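Local coordinates for protein mandalate racemase/muconate lactonizing enzyme (Unidentified, PDB 4E4U) that is a member of the enolase superfamily that probably acts as a mandelate racemase/muconate lactonizing-type enzyme, at residues 340-352 and 367-379. Numbering follows the deposited sequence.
Sequences GGFHAEVVKTPIR and GIELDMDVVKRHT
Phe342 turns its edge to the face of His378 in a T-shaped pair: CE1 sits 3.6 Å above the imidazole plane, over its centre, with the planes at 60°. Val346 CB lies over one face of the phenyl ring, toward the rim, and Glu345 OE1 lies at its edge. Val374 O and a water lie at the edge of the His378 ring, in plane. The Arg377 guanidinium has Val374 CA over one face and Glu345 OE2 at its edge, though that salt bridge is long, 3.9 Å from OE2 to Arg377 NH2. The same water bridges these two atoms and also bonds His378 NE2. Glu345 gets there with its chain extended (chi1 -167°).

Farther along, two backbone bonds make a single beta bridge between Val347 and Leu370: Asp371 N to Val346 O (2.8 Å) and Lys348 N to Glu369 O (2.8 Å). Asp371 also N-caps helix 372-377, its OD1 accepting weak bonds from Asp373 N and Val374 N, while a water links its OD2 to Lys348 NZ. Val346 CG2 meets Val375 CG2 at 3.8 Å.

The contact joins two parts of the fold: Val346 and Val347 rest on helix 314-325 of the barrel domain, and Val375 on strand 3-12 of the N-terminal sheet.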
# COMPACT_ATOMS: atom_id res chain seq x y z
N GLY A 340 -7.09 -36.45 -32.92
CA GLY A 340 -7.61 -37.26 -34.01
C GLY A 340 -8.88 -36.64 -34.57
O GLY A 340 -9.09 -35.42 -34.48
N GLY A 341 -9.74 -37.47 -35.15
CA GLY A 341 -11.02 -37.00 -35.65
C GLY A 341 -10.89 -35.88 -36.66
O GLY A 341 -9.99 -35.90 -37.50
N PHE A 342 -11.78 -34.90 -36.57
CA PHE A 342 -11.81 -33.83 -37.55
C PHE A 342 -10.55 -32.95 -37.48
O PHE A 342 -10.15 -32.37 -38.49
CB PHE A 342 -13.09 -33.01 -37.41
CG PHE A 342 -13.35 -32.08 -38.56
CD1 PHE A 342 -13.58 -32.57 -39.84
CD2 PHE A 342 -13.37 -30.70 -38.37
CE1 PHE A 342 -13.82 -31.72 -40.90
CE2 PHE A 342 -13.61 -29.84 -39.42
CZ PHE A 342 -13.84 -30.35 -40.69
N HIS A 343 -9.93 -32.86 -36.31
CA HIS A 343 -8.66 -32.12 -36.18
C HIS A 343 -7.56 -32.70 -37.06
O HIS A 343 -6.67 -31.97 -37.51
CB HIS A 343 -8.18 -32.09 -34.73
CG HIS A 343 -8.86 -31.06 -33.89
ND1 HIS A 343 -10.03 -31.32 -33.20
CD2 HIS A 343 -8.55 -29.77 -33.64
CE1 HIS A 343 -10.41 -30.23 -32.57
NE2 HIS A 343 -9.54 -29.27 -32.81
N ALA A 344 -7.60 -34.01 -37.29
CA ALA A 344 -6.63 -34.65 -38.15
C ALA A 344 -7.09 -34.57 -39.60
O ALA A 344 -6.29 -34.38 -40.51
CB ALA A 344 -6.42 -36.09 -37.74
N GLU A 345 -8.40 -34.71 -39.82
CA GLU A 345 -8.93 -34.78 -41.18
C GLU A 345 -8.72 -33.48 -41.96
O GLU A 345 -8.49 -33.49 -43.17
CB GLU A 345 -10.41 -35.13 -41.15
CG GLU A 345 -10.96 -35.53 -42.51
CD GLU A 345 -12.44 -35.81 -42.50
OE1 GLU A 345 -13.07 -35.66 -41.42
OE2 GLU A 345 -12.99 -36.16 -43.57
N VAL A 346 -8.81 -32.35 -41.27
CA VAL A 346 -8.80 -31.06 -41.94
C VAL A 346 -7.39 -30.57 -42.33
O VAL A 346 -7.24 -29.56 -43.02
CB VAL A 346 -9.56 -30.00 -41.11
CG1 VAL A 346 -8.69 -29.45 -39.99
CG2 VAL A 346 -10.08 -28.88 -42.01
N VAL A 347 -6.35 -31.30 -41.91
CA VAL A 347 -4.98 -30.93 -42.25
C VAL A 347 -4.26 -32.03 -43.02
O VAL A 347 -4.67 -33.20 -42.98
CB VAL A 347 -4.14 -30.52 -41.02
CG1 VAL A 347 -4.65 -29.20 -40.43
CG2 VAL A 347 -4.12 -31.64 -39.99
N LYS A 348 -3.18 -31.67 -43.72
CA LYS A 348 -2.41 -32.62 -44.51
C LYS A 348 -1.59 -33.55 -43.63
O LYS A 348 -1.49 -34.75 -43.90
CB LYS A 348 -1.49 -31.88 -45.49
CG LYS A 348 -2.22 -30.96 -46.47
CD LYS A 348 -3.01 -31.75 -47.50
CE LYS A 348 -2.09 -32.41 -48.53
NZ LYS A 348 -2.85 -33.20 -49.55
N THR A 349 -0.99 -32.99 -42.59
CA THR A 349 -0.19 -33.76 -41.64
C THR A 349 -0.70 -33.45 -40.24
O THR A 349 -0.50 -32.36 -39.73
CB THR A 349 1.30 -33.37 -41.72
OG1 THR A 349 1.82 -33.67 -43.02
CG2 THR A 349 2.12 -34.12 -40.67
N PRO A 350 -1.37 -34.42 -39.60
CA PRO A 350 -1.93 -34.17 -38.27
C PRO A 350 -0.90 -33.89 -37.17
O PRO A 350 0.27 -34.28 -37.27
CB PRO A 350 -2.69 -35.46 -37.95
CG PRO A 350 -2.17 -36.48 -38.91
CD PRO A 350 -1.82 -35.71 -40.15
N ILE A 351 -1.36 -33.21 -36.13
CA ILE A 351 -0.55 -32.99 -34.94
C ILE A 351 -0.26 -34.34 -34.30
O ILE A 351 -1.15 -35.19 -34.19
CB ILE A 351 -1.30 -32.09 -33.95
CG1 ILE A 351 -1.51 -30.72 -34.59
CG2 ILE A 351 -0.53 -31.97 -32.64
CD1 ILE A 351 -2.48 -29.85 -33.85
N ARG A 352 0.99 -34.54 -33.89
CA ARG A 352 1.44 -35.80 -33.33
C ARG A 352 1.34 -35.82 -31.80
O ARG A 352 1.84 -34.92 -31.12
CB ARG A 352 2.87 -36.08 -33.76
CG ARG A 352 3.40 -37.43 -33.35
CD ARG A 352 4.81 -37.63 -33.86
NE ARG A 352 5.36 -38.91 -33.44
CZ ARG A 352 5.64 -39.91 -34.27
NH1 ARG A 352 5.44 -39.78 -35.57
NH2 ARG A 352 6.13 -41.04 -33.79
N GLY A 367 4.37 -25.65 -39.19
CA GLY A 367 4.28 -27.10 -39.30
C GLY A 367 2.86 -27.60 -39.46
O GLY A 367 2.49 -28.64 -38.90
N ILE A 368 2.05 -26.87 -40.22
CA ILE A 368 0.65 -27.23 -40.41
C ILE A 368 0.17 -26.75 -41.78
O ILE A 368 0.66 -25.74 -42.29
CB ILE A 368 -0.24 -26.64 -39.28
CG1 ILE A 368 -1.53 -27.44 -39.10
CG2 ILE A 368 -0.54 -25.18 -39.51
CD1 ILE A 368 -1.30 -28.79 -38.45
N GLU A 369 -0.76 -27.47 -42.39
CA GLU A 369 -1.31 -27.08 -43.68
C GLU A 369 -2.71 -27.65 -43.83
O GLU A 369 -2.93 -28.84 -43.59
CB GLU A 369 -0.42 -27.59 -44.83
CG GLU A 369 -0.88 -27.15 -46.22
CD GLU A 369 0.07 -27.58 -47.32
OE1 GLU A 369 1.06 -28.28 -47.03
OE2 GLU A 369 -0.18 -27.22 -48.49
N LEU A 370 -3.65 -26.81 -44.25
CA LEU A 370 -5.02 -27.28 -44.45
C LEU A 370 -5.14 -28.18 -45.66
O LEU A 370 -4.51 -27.95 -46.69
CB LEU A 370 -5.97 -26.10 -44.62
CG LEU A 370 -6.18 -25.20 -43.40
CD1 LEU A 370 -6.96 -23.97 -43.81
CD2 LEU A 370 -6.90 -25.95 -42.28
N ASP A 371 -5.98 -29.21 -45.53
CA ASP A 371 -6.39 -30.02 -46.66
C ASP A 371 -7.59 -29.31 -47.28
O ASP A 371 -8.69 -29.36 -46.73
CB ASP A 371 -6.76 -31.43 -46.19
CG ASP A 371 -7.12 -32.36 -47.33
OD1 ASP A 371 -7.72 -31.91 -48.32
OD2 ASP A 371 -6.78 -33.56 -47.23
N MET A 372 -7.36 -28.64 -48.40
CA MET A 372 -8.40 -27.78 -48.98
C MET A 372 -9.60 -28.54 -49.52
O MET A 372 -10.70 -28.00 -49.58
CB MET A 372 -7.81 -26.85 -50.04
CG MET A 372 -6.83 -25.84 -49.47
SD MET A 372 -7.43 -25.00 -47.98
CE MET A 372 -8.82 -24.09 -48.64
N ASP A 373 -9.40 -29.80 -49.91
CA ASP A 373 -10.54 -30.59 -50.36
C ASP A 373 -11.49 -30.86 -49.19
O ASP A 373 -12.71 -30.77 -49.34
CB ASP A 373 -10.07 -31.88 -51.01
CG ASP A 373 -9.29 -31.64 -52.29
OD1 ASP A 373 -9.68 -30.74 -53.07
OD2 ASP A 373 -8.29 -32.34 -52.52
N VAL A 374 -10.93 -31.15 -48.02
CA VAL A 374 -11.74 -31.34 -46.82
C VAL A 374 -12.40 -30.03 -46.39
O VAL A 374 -13.59 -29.99 -46.08
CB VAL A 374 -10.91 -31.94 -45.66
CG1 VAL A 374 -11.73 -32.01 -44.38
CG2 VAL A 374 -10.38 -33.32 -46.05
N VAL A 375 -11.62 -28.95 -46.39
CA VAL A 375 -12.14 -27.62 -46.07
C VAL A 375 -13.35 -27.28 -46.95
O VAL A 375 -14.39 -26.85 -46.45
CB VAL A 375 -11.06 -26.54 -46.21
CG1 VAL A 375 -11.67 -25.14 -46.13
CG2 VAL A 375 -10.00 -26.72 -45.13
N LYS A 376 -13.21 -27.48 -48.26
CA LYS A 376 -14.30 -27.15 -49.18
C LYS A 376 -15.58 -27.94 -48.89
O LYS A 376 -16.68 -27.41 -49.02
CB LYS A 376 -13.87 -27.35 -50.64
CG LYS A 376 -12.79 -26.39 -51.11
CD LYS A 376 -12.32 -26.72 -52.52
CE LYS A 376 -10.96 -26.10 -52.80
NZ LYS A 376 -10.69 -25.98 -54.26
N ARG A 377 -15.43 -29.20 -48.49
CA ARG A 377 -16.58 -30.04 -48.20
C ARG A 377 -17.28 -29.66 -46.89
O ARG A 377 -18.42 -30.06 -46.66
CB ARG A 377 -16.18 -31.52 -48.15
CG ARG A 377 -15.67 -32.09 -49.47
CD ARG A 377 -15.76 -33.61 -49.50
NE ARG A 377 -15.06 -34.23 -48.38
CZ ARG A 377 -13.76 -34.50 -48.36
NH1 ARG A 377 -13.00 -34.19 -49.41
NH2 ARG A 377 -13.20 -35.07 -47.30
N HIS A 378 -16.61 -28.88 -46.05
CA HIS A 378 -17.17 -28.50 -44.76
C HIS A 378 -17.40 -27.00 -44.63
O HIS A 378 -17.45 -26.45 -43.53
CB HIS A 378 -16.31 -29.06 -43.61
CG HIS A 378 -16.28 -30.55 -43.58
ND1 HIS A 378 -17.15 -31.30 -42.82
CD2 HIS A 378 -15.50 -31.44 -44.24
CE1 HIS A 378 -16.90 -32.59 -43.00
NE2 HIS A 378 -15.91 -32.70 -43.86
N THR A 379 -17.53 -26.35 -45.78
CA THR A 379 -17.94 -24.95 -45.85
C THR A 379 -19.13 -24.90 -46.79
O THR A 379 -19.18 -25.66 -47.76
CB THR A 379 -16.80 -24.05 -46.38
OG1 THR A 379 -16.40 -24.49 -47.68
CG2 THR A 379 -15.59 -24.10 -45.46
O HOH W 1 -6.73 -34.98 -44.60
O HOH W 2 -15.08 -35.20 -44.85
O HOH W 3 -4.47 -35.04 -48.13
O HOH W 4 -0.43 -30.29 -41.67
O HOH W 5 1.86 -31.23 -38.48